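Local coordinates for protein inorganic pyrophosphatase (Shewanella sp. AS-11, PDB 6LL8) that probably hydrolyses diphosphate to two phosphates in a metal-dependent active site, and here holds the analogue imidodiphosphate among magnesium ions, at residues Ala143-Thr148 and Met181-Val186; Val149-Pro154 and Asp175-Gly180; Ala87-Ile92 and Thr105-Trp110. One frame throughout, in Å; residues are numbered along the deposited sequence. Where two conformers were deposited one is given.

Contact 1: residues Ala143-Thr148 and Met181-Val186; sequences AILSDT and MDMFKV. With MG (magnesium ion), chain D; MG (magnesium ion), chain F; 2PN (imidodiphosphoric acid), chain I.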
ATOM      1  N   ALA A 143       4.108  -9.650   3.829  1.00  8.36           N
ATOM      2  CA  ALA A 143       3.357  -8.652   3.058  1.00  8.10           C
ATOM      3  C   ALA A 143       1.861  -8.955   3.069  1.00  7.57           C
ATOM      4  O   ALA A 143       1.040  -8.027   3.221  1.00  8.84           O
ATOM      5  CB  ALA A 143       3.859  -8.593   1.642  1.00  9.90           C
ATOM      6  N   ILE A 144       1.478 -10.223   2.935  1.00  7.61           N
ATOM      7  CA  ILE A 144       0.047 -10.571   2.873  1.00  8.07           C
ATOM      8  C   ILE A 144      -0.574 -10.363   4.253  1.00  8.21           C
ATOM      9  O   ILE A 144      -1.701  -9.871   4.345  1.00  8.71           O
ATOM     10  CB  ILE A 144      -0.147 -12.000   2.342  1.00  8.07           C
ATOM     11  CG1 ILE A 144       0.468 -12.198   0.953  1.00  8.40           C
ATOM     12  CG2 ILE A 144      -1.638 -12.338   2.335  1.00  8.69           C
ATOM     13  CD1 ILE A 144       0.670 -13.628   0.574  1.00 10.65           C
ATOM     14  N   LEU A 145       0.119 -10.754   5.312  1.00  8.70           N
ATOM     15  CA  LEU A 145      -0.377 -10.504   6.679  1.00  9.63           C
ATOM     16  C   LEU A 145      -0.571  -9.016   6.915  1.00 10.12           C
ATOM     17  O   LEU A 145      -1.507  -8.610   7.616  1.00 10.70           O
ATOM     18  CB  LEU A 145       0.605 -11.092   7.684  1.00 10.60           C
ATOM     19  CG  LEU A 145       0.588 -12.607   7.795  1.00 11.57           C
ATOM     20  CD1 LEU A 145       1.861 -13.057   8.492  1.00 13.08           C
ATOM     21  CD2 LEU A 145      -0.643 -13.111   8.522  1.00 12.71           C
ATOM     22  N   SER A 146       0.295  -8.171   6.375  1.00  9.28           N
ATOM     23  CA  SER A 146       0.192  -6.709   6.542  1.00 10.46           C
ATOM     24  C   SER A 146      -1.009  -6.187   5.760  1.00  9.02           C
ATOM     25  O   SER A 146      -1.867  -5.494   6.334  1.00  9.82           O
ATOM     26  CB  SER A 146       1.475  -6.047   6.120  1.00 13.46           C
ATOM     27  OG  SER A 146       1.396  -4.689   6.448  1.00 18.98           O
ATOM     28  N   ASP A 147      -1.054  -6.473   4.472  1.00  8.84           N
ATOM     29  CA  ASP A 147      -2.141  -5.928   3.632  1.00  9.07           C
ATOM     30  C   ASP A 147      -3.512  -6.406   4.084  1.00  8.61           C
ATOM     31  O   ASP A 147      -4.472  -5.650   3.991  1.00  9.97           O
ATOM     32  CB  ASP A 147      -1.934  -6.318   2.180  1.00  9.37           C
ATOM     33  CG  ASP A 147      -1.238  -5.257   1.366  1.00  9.83           C
ATOM     34  OD1 ASP A 147      -0.427  -4.545   1.948  1.00 11.46           O
ATOM     35  OD2 ASP A 147      -1.413  -5.204   0.120  1.00  8.69           O
ATOM     36  N   THR A 148      -3.617  -7.632   4.576  1.00  8.01           N
ATOM     37  CA  THR A 148      -4.901  -8.162   5.015  1.00  9.04           C
ATOM     38  C   THR A 148      -5.178  -7.857   6.484  1.00  9.09           C
ATOM     39  O   THR A 148      -6.237  -8.264   6.973  1.00  9.63           O
ATOM     40  CB  THR A 148      -5.024  -9.652   4.787  1.00  8.62           C
ATOM     41  OG1 THR A 148      -4.146 -10.377   5.637  1.00  9.31           O
ATOM     42  CG2 THR A 148      -4.859 -10.047   3.339  1.00  9.54           C
ATOM     43  N   MET A 181       0.945  -9.859  14.169  1.00  9.82           N
ATOM     44  CA  MET A 181       0.788  -8.928  15.288  1.00  9.83           C
ATOM     45  C   MET A 181       2.092  -8.163  15.519  1.00  9.69           C
ATOM     46  O   MET A 181       2.038  -6.977  15.812  1.00 10.73           O
ATOM     47  CB  MET A 181       0.317  -9.669  16.526  1.00 11.04           C
ATOM     48  CG  MET A 181      -0.076  -8.704  17.626  1.00 14.27           C
ATOM     49  SD  MET A 181      -1.407  -7.542  17.190  1.00 17.82           S
ATOM     50  CE  MET A 181      -2.750  -8.671  16.926  1.00 19.94           C
ATOM     51  N   ASP A 182       3.236  -8.824  15.389  1.00  9.87           N
ATOM     52  CA  ASP A 182       4.536  -8.139  15.548  1.00 10.17           C
ATOM     53  C   ASP A 182       4.582  -6.929  14.616  1.00 10.11           C
ATOM     54  O   ASP A 182       5.053  -5.848  14.992  1.00 10.03           O
ATOM     55  CB  ASP A 182       5.704  -9.050  15.237  1.00 11.68           C
ATOM     56  CG  ASP A 182       6.021 -10.069  16.292  1.00 15.27           C
ATOM     57  OD1 ASP A 182       5.424  -9.995  17.352  1.00 14.76           O
ATOM     58  OD2 ASP A 182       6.790 -10.972  15.955  1.00 23.92           O
ATOM     59  N   MET A 183       4.204  -7.118  13.369  1.00  9.51           N
ATOM     60  CA  MET A 183       4.263  -6.027  12.372  0.70 10.06           C
ATOM     61  C   MET A 183       3.403  -4.854  12.812  1.00  8.96           C
ATOM     62  O   MET A 183       3.825  -3.685  12.639  1.00  9.79           O
ATOM     63  CB  MET A 183       3.825  -6.532  11.014  0.70 11.77           C
ATOM     64  CG  MET A 183       4.926  -7.406  10.363  0.70 13.39           C
ATOM     65  SD  MET A 183       4.483  -7.905   8.693  0.70 15.24           S
ATOM     66  CE  MET A 183       3.152  -9.038   9.060  0.70 15.13           C
ATOM     67  N   PHE A 184       2.215  -5.127  13.330  1.00  8.80           N
ATOM     68  CA  PHE A 184       1.341  -4.032  13.802  1.00  9.12           C
ATOM     69  C   PHE A 184       1.836  -3.415  15.102  1.00  8.63           C
ATOM     70  O   PHE A 184       1.610  -2.222  15.303  1.00  9.51           O
ATOM     71  CB  PHE A 184      -0.122  -4.467  13.807  1.00  9.34           C
ATOM     72  CG  PHE A 184      -0.668  -4.563  12.403  1.00  9.07           C
ATOM     73  CD1 PHE A 184      -1.089  -3.425  11.741  1.00  9.38           C
ATOM     74  CD2 PHE A 184      -0.664  -5.762  11.719  1.00  9.58           C
ATOM     75  CE1 PHE A 184      -1.498  -3.500  10.416  1.00  9.71           C
ATOM     76  CE2 PHE A 184      -1.090  -5.827  10.410  1.00 10.12           C
ATOM     77  CZ  PHE A 184      -1.486  -4.694   9.745  1.00 10.17           C
ATOM     78  N   LYS A 185       2.544  -4.151  15.926  1.00  8.97           N
ATOM     79  CA  LYS A 185       3.222  -3.529  17.089  1.00  9.35           C
ATOM     80  C   LYS A 185       4.325  -2.588  16.609  1.00  9.33           C
ATOM     81  O   LYS A 185       4.477  -1.506  17.146  1.00  9.89           O
ATOM     82  CB  LYS A 185       3.777  -4.607  18.022  1.00 10.21           C
ATOM     83  CG  LYS A 185       2.707  -5.398  18.758  1.00 11.43           C
ATOM     84  CD  LYS A 185       3.341  -6.422  19.684  1.00 16.05           C
ATOM     85  CE  LYS A 185       2.392  -7.272  20.431  1.00 18.37           C
ATOM     86  NZ  LYS A 185       3.137  -7.850  21.585  1.00 15.75           N
ATOM     87  N   VAL A 186       5.061  -2.960  15.575  1.00  8.98           N
ATOM     88  CA  VAL A 186       6.055  -2.035  14.980  1.00  9.09           C
ATOM     89  C   VAL A 186       5.346  -0.801  14.436  1.00 10.03           C
ATOM     90  O   VAL A 186       5.802   0.328  14.706  1.00 10.50           O
ATOM     91  CB  VAL A 186       6.893  -2.734  13.920  1.00  9.83           C
ATOM     92  CG1 VAL A 186       7.772  -1.737  13.174  1.00 10.99           C
ATOM     93  CG2 VAL A 186       7.770  -3.810  14.555  1.00 10.70           C
TER
HETATM   94 MG    MG D 402      -0.997  -3.926  -1.550  1.00  7.30          MG
HETATM   95 MG    MG F 404      -0.013  -2.399   1.724  1.00 10.37          MG
HETATM   96  P1  2PN I 407      -2.184  -1.230  -0.362  1.00  7.60           P
HETATM   97  O1  2PN I 407      -1.072  -0.489  -1.098  1.00  7.96           O
HETATM   98  O2  2PN I 407      -1.927  -1.324   1.119  1.00  7.90           O
HETATM   99  O3  2PN I 407      -2.444  -2.585  -0.992  1.00  7.99           O
HETATM  100  N1  2PN I 407      -3.556  -0.347  -0.575  1.00  7.29           N
HETATM  101  P2  2PN I 407      -4.510   0.580   0.402  1.00  8.36           P
HETATM  102  O4  2PN I 407      -4.642   1.904  -0.345  1.00  9.41           O
HETATM  103  O5  2PN I 407      -3.796   0.769   1.723  1.00  8.34           O
HETATM  104  O6  2PN I 407      -5.837  -0.123   0.546  1.00  8.99           O
HETATM  105  O   HOH W   1      -0.794  -1.384   3.729  1.00 10.78           O
HETATM  106  O   HOH W   2       1.913  -3.474   2.691  1.00 11.34           O
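Phe184 comes edge-on to the last turn of helix 134-147. Its CZ stands 3.5 Å from Ser146 O, and CE2 faces Leu145 O at a slightly greater distance, with both oxygens near the plane of the ring. The ring reaches this position because CG stands anti to its own carbonyl carbon (chi1 -73°), which carries the far edge across the gap; the axes of segments 143-147 and 181-186 come no closer than 9.8 Å and cross at -62°. Beside it, Met183, modelled in two conformations, bends at chi3 in the one described and sets CE 3.5 Å from Leu145 CB, a contact less certain for the other. Ser146 directs its hydroxyl to Glu45 and Lys187. Asp147 turns the other way: OD2 binds one magnesium ion at 2.1 Å and OD1 a second at 2.2 Å, and each ion also holds an oxygen of imidodiphosphate. Thr148 OG1 gives a bond of 2.8 Å to Ile144 O, which Thr148 N reaches from the opposite face of that carbonyl. No hydrogen bond joins the segments; weak, probably attractive aromatic C-H groups meet carbonyls of the same turn whose Asp147 bridges two magnesium ions.

Contact 2: residues Val149-Pro154 and Asp175-Gly180; sequences VIFKSP and DFKEVG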
ATOM      1  N   VAL A 149      -4.281  -7.176   7.160  1.00  9.06           N
ATOM      2  CA  VAL A 149      -4.473  -6.859   8.597  1.00  9.14           C
ATOM      3  C   VAL A 149      -4.718  -8.169   9.356  1.00  9.17           C
ATOM      4  O   VAL A 149      -5.705  -8.330  10.099  1.00  9.68           O
ATOM      5  CB  VAL A 149      -5.520  -5.763   8.858  1.00  9.09           C
ATOM      6  CG1 VAL A 149      -5.442  -5.297  10.312  1.00 11.42           C
ATOM      7  CG2 VAL A 149      -5.333  -4.596   7.907  1.00 10.52           C
ATOM      8  N   ILE A 150      -3.821  -9.119   9.180  1.00  9.17           N
ATOM      9  CA  ILE A 150      -3.923 -10.421   9.879  1.00  9.47           C
ATOM     10  C   ILE A 150      -5.290 -11.032   9.585  1.00  9.53           C
ATOM     11  O   ILE A 150      -5.947 -11.611  10.474  1.00 11.17           O
ATOM     12  CB  ILE A 150      -3.628 -10.329  11.386  1.00  9.97           C
ATOM     13  CG1 ILE A 150      -2.645  -9.222  11.778  1.00 11.51           C
ATOM     14  CG2 ILE A 150      -3.147 -11.692  11.867  1.00 12.06           C
ATOM     15  CD1 ILE A 150      -2.453  -9.036  13.288  1.00 12.35           C
ATOM     16  N   PHE A 151      -5.708 -10.939   8.336  1.00  9.48           N
ATOM     17  CA  PHE A 151      -6.964 -11.515   7.796  1.00  9.30           C
ATOM     18  C   PHE A 151      -8.200 -10.734   8.245  1.00 10.52           C
ATOM     19  O   PHE A 151      -9.315 -11.154   7.893  1.00 12.61           O
ATOM     20  CB  PHE A 151      -7.125 -13.004   8.094  1.00 10.47           C
ATOM     21  CG  PHE A 151      -5.944 -13.876   7.803  1.00 11.06           C
ATOM     22  CD1 PHE A 151      -5.072 -13.631   6.753  1.00 11.91           C
ATOM     23  CD2 PHE A 151      -5.794 -15.053   8.503  1.00 13.53           C
ATOM     24  CE1 PHE A 151      -4.049 -14.511   6.475  1.00 12.46           C
ATOM     25  CE2 PHE A 151      -4.772 -15.934   8.210  1.00 15.49           C
ATOM     26  CZ  PHE A 151      -3.891 -15.659   7.195  1.00 14.60           C
ATOM     27  N   LYS A 152      -8.054  -9.641   8.971  1.00  9.76           N
ATOM     28  CA  LYS A 152      -9.225  -8.880   9.453  1.00 10.71           C
ATOM     29  C   LYS A 152      -9.804  -7.965   8.379  1.00 10.20           C
ATOM     30  O   LYS A 152     -10.972  -7.604   8.435  1.00 11.19           O
ATOM     31  CB  LYS A 152      -8.828  -8.001  10.641  1.00 12.38           C
ATOM     32  CG  LYS A 152      -8.344  -8.738  11.882  1.00 13.81           C
ATOM     33  CD  LYS A 152      -7.740  -7.797  12.931  1.00 17.41           C
ATOM     34  CE  LYS A 152      -7.268  -8.497  14.201  1.00 23.24           C
ATOM     35  NZ  LYS A 152      -7.525  -7.627  15.345  1.00 31.52           N
ATOM     36  N   SER A 153      -8.986  -7.513   7.456  1.00  9.54           N
ATOM     37  CA  SER A 153      -9.445  -6.543   6.452  1.00  9.64           C
ATOM     38  C   SER A 153     -10.497  -7.186   5.566  1.00  9.47           C
ATOM     39  O   SER A 153     -10.328  -8.339   5.156  1.00  9.99           O
ATOM     40  CB  SER A 153      -8.302  -6.050   5.624  1.00 10.30           C
ATOM     41  OG  SER A 153      -8.761  -5.086   4.688  1.00 11.12           O
ATOM     42  N   PRO A 154     -11.510  -6.440   5.115  1.00  9.27           N
ATOM     43  CA  PRO A 154     -12.486  -6.988   4.181  1.00  9.28           C
ATOM     44  C   PRO A 154     -11.928  -7.250   2.788  1.00  9.84           C
ATOM     45  O   PRO A 154     -12.607  -7.890   2.009  1.00 10.88           O
ATOM     46  CB  PRO A 154     -13.599  -5.947   4.156  1.00 11.47           C
ATOM     47  CG  PRO A 154     -12.929  -4.686   4.496  1.00 12.59           C
ATOM     48  CD  PRO A 154     -11.865  -5.074   5.514  1.00 11.23           C
ATOM     49  N   ASP A 175       3.838 -19.869  13.749  1.00 12.72           N
ATOM     50  CA  ASP A 175       2.809 -18.958  14.295  1.00 12.21           C
ATOM     51  C   ASP A 175       2.813 -17.675  13.461  1.00 11.50           C
ATOM     52  O   ASP A 175       3.331 -16.601  13.856  1.00 11.93           O
ATOM     53  CB  ASP A 175       3.054 -18.704  15.775  1.00 12.62           C
ATOM     54  CG  ASP A 175       1.891 -18.046  16.461  1.00 14.09           C
ATOM     55  OD1 ASP A 175       0.998 -17.496  15.779  1.00 14.68           O
ATOM     56  OD2 ASP A 175       1.933 -18.015  17.686  1.00 16.64           O
ATOM     57  N   PHE A 176       2.252 -17.779  12.282  1.00 10.80           N
ATOM     58  CA  PHE A 176       2.262 -16.636  11.357  1.00 10.68           C
ATOM     59  C   PHE A 176       1.366 -15.514  11.868  1.00  9.99           C
ATOM     60  O   PHE A 176       1.653 -14.335  11.562  1.00 10.33           O
ATOM     61  CB  PHE A 176       1.923 -17.077   9.940  1.00 11.03           C
ATOM     62  CG  PHE A 176       0.679 -17.916   9.771  1.00 11.56           C
ATOM     63  CD1 PHE A 176      -0.589 -17.354   9.721  1.00 13.26           C
ATOM     64  CD2 PHE A 176       0.792 -19.293   9.663  1.00 13.38           C
ATOM     65  CE1 PHE A 176      -1.707 -18.167   9.538  1.00 15.66           C
ATOM     66  CE2 PHE A 176      -0.318 -20.098   9.550  1.00 16.36           C
ATOM     67  CZ  PHE A 176      -1.552 -19.532   9.474  1.00 17.39           C
ATOM     68  N   LYS A 177       0.308 -15.801  12.605  1.00 10.62           N
ATOM     69  CA  LYS A 177      -0.534 -14.687  13.102  1.00 11.04           C
ATOM     70  C   LYS A 177       0.247 -13.838  14.100  1.00 10.40           C
ATOM     71  O   LYS A 177      -0.014 -12.628  14.179  1.00 11.07           O
ATOM     72  CB  LYS A 177      -1.843 -15.190  13.700  1.00 12.41           C
ATOM     73  CG  LYS A 177      -2.790 -15.731  12.633  1.00 14.60           C
ATOM     74  CD  LYS A 177      -4.128 -16.147  13.197  1.00 19.30           C
ATOM     75  CE  LYS A 177      -4.952 -16.858  12.163  1.00 24.06           C
ATOM     76  NZ  LYS A 177      -6.176 -17.448  12.744  1.00 32.90           N
ATOM     77  N   GLU A 178       1.163 -14.422  14.868  1.00 10.92           N
ATOM     78  CA  GLU A 178       2.011 -13.613  15.779  1.00 11.00           C
ATOM     79  C   GLU A 178       3.017 -12.795  15.000  1.00 10.58           C
ATOM     80  O   GLU A 178       3.334 -11.691  15.459  1.00 11.67           O
ATOM     81  CB  GLU A 178       2.642 -14.478  16.854  1.00 12.04           C
ATOM     82  CG  GLU A 178       1.706 -14.667  18.022  1.00 13.09           C
ATOM     83  CD  GLU A 178       1.390 -13.387  18.779  1.00 13.86           C
ATOM     84  OE1 GLU A 178       0.251 -12.934  18.701  1.00 17.18           O
ATOM     85  OE2 GLU A 178       2.308 -12.816  19.419  1.00 13.81           O
ATOM     86  N   VAL A 179       3.526 -13.272  13.877  1.00 10.17           N
ATOM     87  CA  VAL A 179       4.347 -12.409  13.017  1.00 10.33           C
ATOM     88  C   VAL A 179       3.479 -11.222  12.568  1.00 10.37           C
ATOM     89  O   VAL A 179       3.955 -10.095  12.589  1.00 10.76           O
ATOM     90  CB  VAL A 179       4.958 -13.183  11.837  1.00 10.77           C
ATOM     91  CG1 VAL A 179       5.734 -12.243  10.931  1.00 11.59           C
ATOM     92  CG2 VAL A 179       5.855 -14.310  12.333  1.00 11.93           C
ATOM     93  N   GLY A 180       2.233 -11.478  12.197  1.00 10.52           N
ATOM     94  CA  GLY A 180       1.276 -10.425  11.837  1.00 10.94           C
ATOM     95  C   GLY A 180       1.187  -9.407  12.942  1.00  9.85           C
ATOM     96  O   GLY A 180       1.290  -8.193  12.701  1.00 10.47           O
TER
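Phe151 brings CE2 to the edge of the Phe176 ring, near its plane, 4.0 Å from Phe176 CE1, while Phe176 reaches the Phe151 ring obliquely; the two side chains cross at about a right angle. Lys177 also crosses Phe151 at about a right angle, bringing its aliphatic CE 4.1 Å from the same CE2. Helix 158-171 supports both rings, with Val164 touching each of them. Next to the rings, Ile150 lays CD1 against the backbone of Gly180, 3.7 Å from its C, while CG2 packs on the CG of Lys177. Its chi1 of -30° falls short of a staggered value, and the fit is close, since a beta carbon on Gly180 would come only 3.1 Å from Ile150 CG1. The chain delivers these side chains through a Schellman motif, closed at Val149 after helix 134-147, which runs into a type I' turn from Val149 to Lys152; Thr148 OG1, just before the turn, accepts a hydrogen bond from Phe151 N. A serine in place of Ile150 would probably open a gap over Gly180 and leave CB and CG of Lys177 without their apolar neighbour. Helix 176-187 begins with Asp175 as its N-cap, whose OD1 accepts from Glu178 N at 3.2 Å. That N-H comes from above the carboxylate, 57° out of its plane.

Contact 3: residues Ala87-Ile92 and Thr105-Trp110; sequences ATIVGI and TPLECW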
ATOM      1  N   ALA A  87       8.909   5.684 -20.123  1.00 12.10           N
ATOM      2  CA  ALA A  87       9.293   4.268 -19.943  1.00 10.99           C
ATOM      3  C   ALA A  87       8.338   3.398 -20.737  1.00 10.27           C
ATOM      4  O   ALA A  87       7.323   3.900 -21.254  1.00 12.27           O
ATOM      5  CB  ALA A  87       9.261   3.904 -18.483  1.00 12.33           C
ATOM      6  N   THR A  88       8.598   2.110 -20.765  1.00 10.41           N
ATOM      7  CA  THR A  88       7.671   1.140 -21.330  1.00 10.26           C
ATOM      8  C   THR A  88       7.219   0.255 -20.172  1.00  9.61           C
ATOM      9  O   THR A  88       8.025  -0.465 -19.574  1.00 10.40           O
ATOM     10  CB  THR A  88       8.318   0.309 -22.424  1.00 12.26           C
ATOM     11  OG1 THR A  88       8.750   1.183 -23.470  1.00 15.14           O
ATOM     12  CG2 THR A  88       7.364  -0.726 -22.969  1.00 13.22           C
ATOM     13  N   ILE A  89       5.920   0.300 -19.891  1.00  9.12           N
ATOM     14  CA  ILE A  89       5.347  -0.601 -18.865  1.00  8.42           C
ATOM     15  C   ILE A  89       5.143  -1.961 -19.514  1.00  8.39           C
ATOM     16  O   ILE A  89       4.326  -2.085 -20.459  1.00  9.88           O
ATOM     17  CB  ILE A  89       4.043  -0.042 -18.287  1.00  8.88           C
ATOM     18  CG1 ILE A  89       4.262   1.300 -17.603  1.00  9.65           C
ATOM     19  CG2 ILE A  89       3.422  -1.044 -17.329  1.00  9.19           C
ATOM     20  CD1 ILE A  89       3.011   2.071 -17.293  1.00 11.26           C
ATOM     21  N   VAL A  90       5.884  -2.959 -19.049  1.00  8.27           N
ATOM     22  CA  VAL A  90       5.779  -4.320 -19.563  1.00  8.55           C
ATOM     23  C   VAL A  90       4.802  -5.157 -18.755  1.00  8.35           C
ATOM     24  O   VAL A  90       4.341  -6.193 -19.235  1.00  9.15           O
ATOM     25  CB  VAL A  90       7.142  -5.006 -19.692  1.00  9.16           C
ATOM     26  CG1 VAL A  90       7.992  -4.288 -20.732  1.00 10.34           C
ATOM     27  CG2 VAL A  90       7.872  -5.138 -18.362  1.00 10.10           C
ATOM     28  N   GLY A  91       4.472  -4.713 -17.554  1.00  7.99           N
ATOM     29  CA  GLY A  91       3.579  -5.496 -16.710  1.00  8.47           C
ATOM     30  C   GLY A  91       3.024  -4.692 -15.574  1.00  7.40           C
ATOM     31  O   GLY A  91       3.644  -3.694 -15.169  1.00  7.84           O
ATOM     32  N   ILE A  92       1.894  -5.135 -15.045  1.00  7.36           N
ATOM     33  CA  ILE A  92       1.307  -4.645 -13.787  1.00  7.11           C
ATOM     34  C   ILE A  92       0.863  -5.878 -13.024  1.00  6.96           C
ATOM     35  O   ILE A  92       0.104  -6.694 -13.583  1.00  8.08           O
ATOM     36  CB  ILE A  92       0.121  -3.704 -13.993  1.00  7.45           C
ATOM     37  CG1 ILE A  92       0.527  -2.502 -14.866  1.00  8.39           C
ATOM     38  CG2 ILE A  92      -0.446  -3.259 -12.655  1.00  9.08           C
ATOM     39  CD1 ILE A  92      -0.639  -1.623 -15.257  1.00  9.59           C
ATOM     40  N   THR A 105       1.768  -0.166 -26.017  1.00  9.02           N
ATOM     41  CA  THR A 105       2.144  -1.511 -26.418  1.00  8.59           C
ATOM     42  C   THR A 105       1.426  -2.541 -25.563  1.00  8.50           C
ATOM     43  O   THR A 105       1.193  -2.321 -24.364  1.00  8.67           O
ATOM     44  CB  THR A 105       3.667  -1.669 -26.248  1.00  9.80           C
ATOM     45  OG1 THR A 105       4.053  -1.148 -24.978  1.00 10.48           O
ATOM     46  CG2 THR A 105       4.419  -0.944 -27.344  1.00 10.87           C
ATOM     47  N   PRO A 106       1.158  -3.737 -26.106  1.00  8.68           N
ATOM     48  CA  PRO A 106       0.660  -4.847 -25.293  1.00  8.48           C
ATOM     49  C   PRO A 106       1.572  -5.078 -24.089  1.00  8.36           C
ATOM     50  O   PRO A 106       2.793  -4.861 -24.116  1.00  9.05           O
ATOM     51  CB  PRO A 106       0.640  -6.034 -26.254  1.00  9.13           C
ATOM     52  CG  PRO A 106       0.388  -5.368 -27.585  1.00 10.35           C
ATOM     53  CD  PRO A 106       1.208  -4.096 -27.537  1.00  9.61           C
ATOM     54  N   LEU A 107       0.961  -5.564 -23.021  1.00  8.34           N
ATOM     55  CA  LEU A 107       1.624  -5.792 -21.719  1.00  8.81           C
ATOM     56  C   LEU A 107       0.970  -6.967 -21.009  1.00  8.25           C
ATOM     57  O   LEU A 107      -0.070  -7.477 -21.453  1.00  9.18           O
ATOM     58  CB  LEU A 107       1.578  -4.543 -20.827  1.00  9.01           C
ATOM     59  CG  LEU A 107       0.254  -4.267 -20.109  1.00  9.24           C
ATOM     60  CD1 LEU A 107       0.465  -3.226 -19.021  1.00 11.00           C
ATOM     61  CD2 LEU A 107      -0.867  -3.836 -21.054  1.00 10.96           C
ATOM     62  N   GLU A 108       1.574  -7.391 -19.914  1.00  7.94           N
ATOM     63  CA  GLU A 108       0.933  -8.316 -18.968  0.70  9.03           C
ATOM     64  C   GLU A 108       0.269  -7.558 -17.848  1.00  8.73           C
ATOM     65  O   GLU A 108       0.847  -6.605 -17.312  1.00 10.74           O
ATOM     66  CB  GLU A 108       1.955  -9.113 -18.198  0.70 12.60           C
ATOM     67  CG  GLU A 108       2.743 -10.058 -19.023  0.70 13.65           C
ATOM     68  CD  GLU A 108       3.378 -11.155 -18.195  0.70 15.67           C
ATOM     69  OE1 GLU A 108       3.577 -11.012 -16.940  0.70 13.63           O
ATOM     70  OE2 GLU A 108       3.585 -12.164 -18.809  0.70 19.28           O
ATOM     71  N   CYS A 109      -0.935  -7.966 -17.491  1.00  8.12           N
ATOM     72  CA  CYS A 109      -1.540  -7.541 -16.222  1.00  8.59           C
ATOM     73  C   CYS A 109      -2.005  -8.786 -15.498  1.00  8.32           C
ATOM     74  O   CYS A 109      -2.786  -9.590 -16.031  1.00  9.63           O
ATOM     75  CB  CYS A 109      -2.720  -6.607 -16.383  1.00  9.60           C
ATOM     76  SG  CYS A 109      -2.329  -5.099 -17.307  1.00 11.66           S
ATOM     77  N   TRP A 110      -1.515  -8.923 -14.270  1.00  7.58           N
ATOM     78  CA  TRP A 110      -1.972  -9.919 -13.288  1.00  7.76           C
ATOM     79  C   TRP A 110      -2.634  -9.121 -12.181  1.00  7.39           C
ATOM     80  O   TRP A 110      -1.972  -8.734 -11.223  1.00  8.14           O
ATOM     81  CB  TRP A 110      -0.803 -10.750 -12.776  1.00  9.00           C
ATOM     82  CG  TRP A 110      -0.156 -11.673 -13.749  1.00  8.91           C
ATOM     83  CD1 TRP A 110       0.711 -11.354 -14.744  1.00 10.25           C
ATOM     84  CD2 TRP A 110      -0.237 -13.089 -13.692  1.00  9.82           C
ATOM     85  NE1 TRP A 110       1.143 -12.492 -15.337  1.00 12.29           N
ATOM     86  CE2 TRP A 110       0.609 -13.571 -14.712  1.00 11.09           C
ATOM     87  CE3 TRP A 110      -0.930 -13.985 -12.888  1.00 11.79           C
ATOM     88  CZ2 TRP A 110       0.787 -14.934 -14.926  1.00 14.29           C
ATOM     89  CZ3 TRP A 110      -0.739 -15.339 -13.094  1.00 15.22           C
ATOM     90  CH2 TRP A 110       0.098 -15.791 -14.105  1.00 15.01           C
TER
HETATM   91  O   HOH W   3       4.447  -3.022 -23.052  1.00 10.37           O
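Leu107 is the bump that packs against the ridges of strand 88-94. Its CG lies between its own backbone N and carbonyl carbon (chi1 78°), and this lays the isobutyl group along the neighbouring strand: CB rests 3.6 Å from Val90 O, and CD1 touches both Ile89 CG2, at 4.0 Å, and Ile92 CG1, which lie on the same side of it. Ile89 and Leu107 run side by side and point the same way. The hollow is shaped by Val90, whose psi of -17° departs from an extended chain and brings two successive carbonyl oxygens, those of Ile89 and Val90, against CB of Leu107. Val90 O takes a nearly straight bond from Glu108 N, whereas Ile89 O is joined through a water to Thr105 OG1 and Pro106 O. Here begins the outer edge of the six-stranded parallel sheet of the DHH domain, with the 3-2-1-4-5-6 strand order of a Rossmann-like fold; strand 88-94 ends at Asp94, the first residue of the DHH signature, which continues with His95 and His96. Beyond Val90 the parallel ladder continues, with Ile92 N bound to Glu108 O at 2.9 Å and Trp110 N to Ile92 O at 2.8 Å. Gly91 has no side chain, and its CA comes within 3.0 Å of Glu108 O as a C-H...O contact. On the face shared by Ile92 and Cys109, SG lies 4.4 Å from Ile92 CB. Farther back, the Thr88 and Thr105 side chains cross at about a right angle, with Thr88 CG2 3.9 Å from Thr105 OG1.

How the contacts relate
Contacts 1 and 2 form one continuous packing region, their centres 6 Å apart, because both pair the end of helix 134-147 or the turn after it with helix 176-187. Leu145 O and Ile150 N, 2.8 Å apart, make a probable hydrogen bond from the helix end to the turn. Contact 3 lies across the centre of the chain, 29 Å from contact 1 between centres and about 12 Å between nearest atoms. The active site relates the two: Asp147 of contact 1 shares a magnesium ion with Asp15, Asp73 and His95, the last of which follows strand 88-94 of contact 3. The side chain of Ile92 is about 11 Å from a magnesium ion.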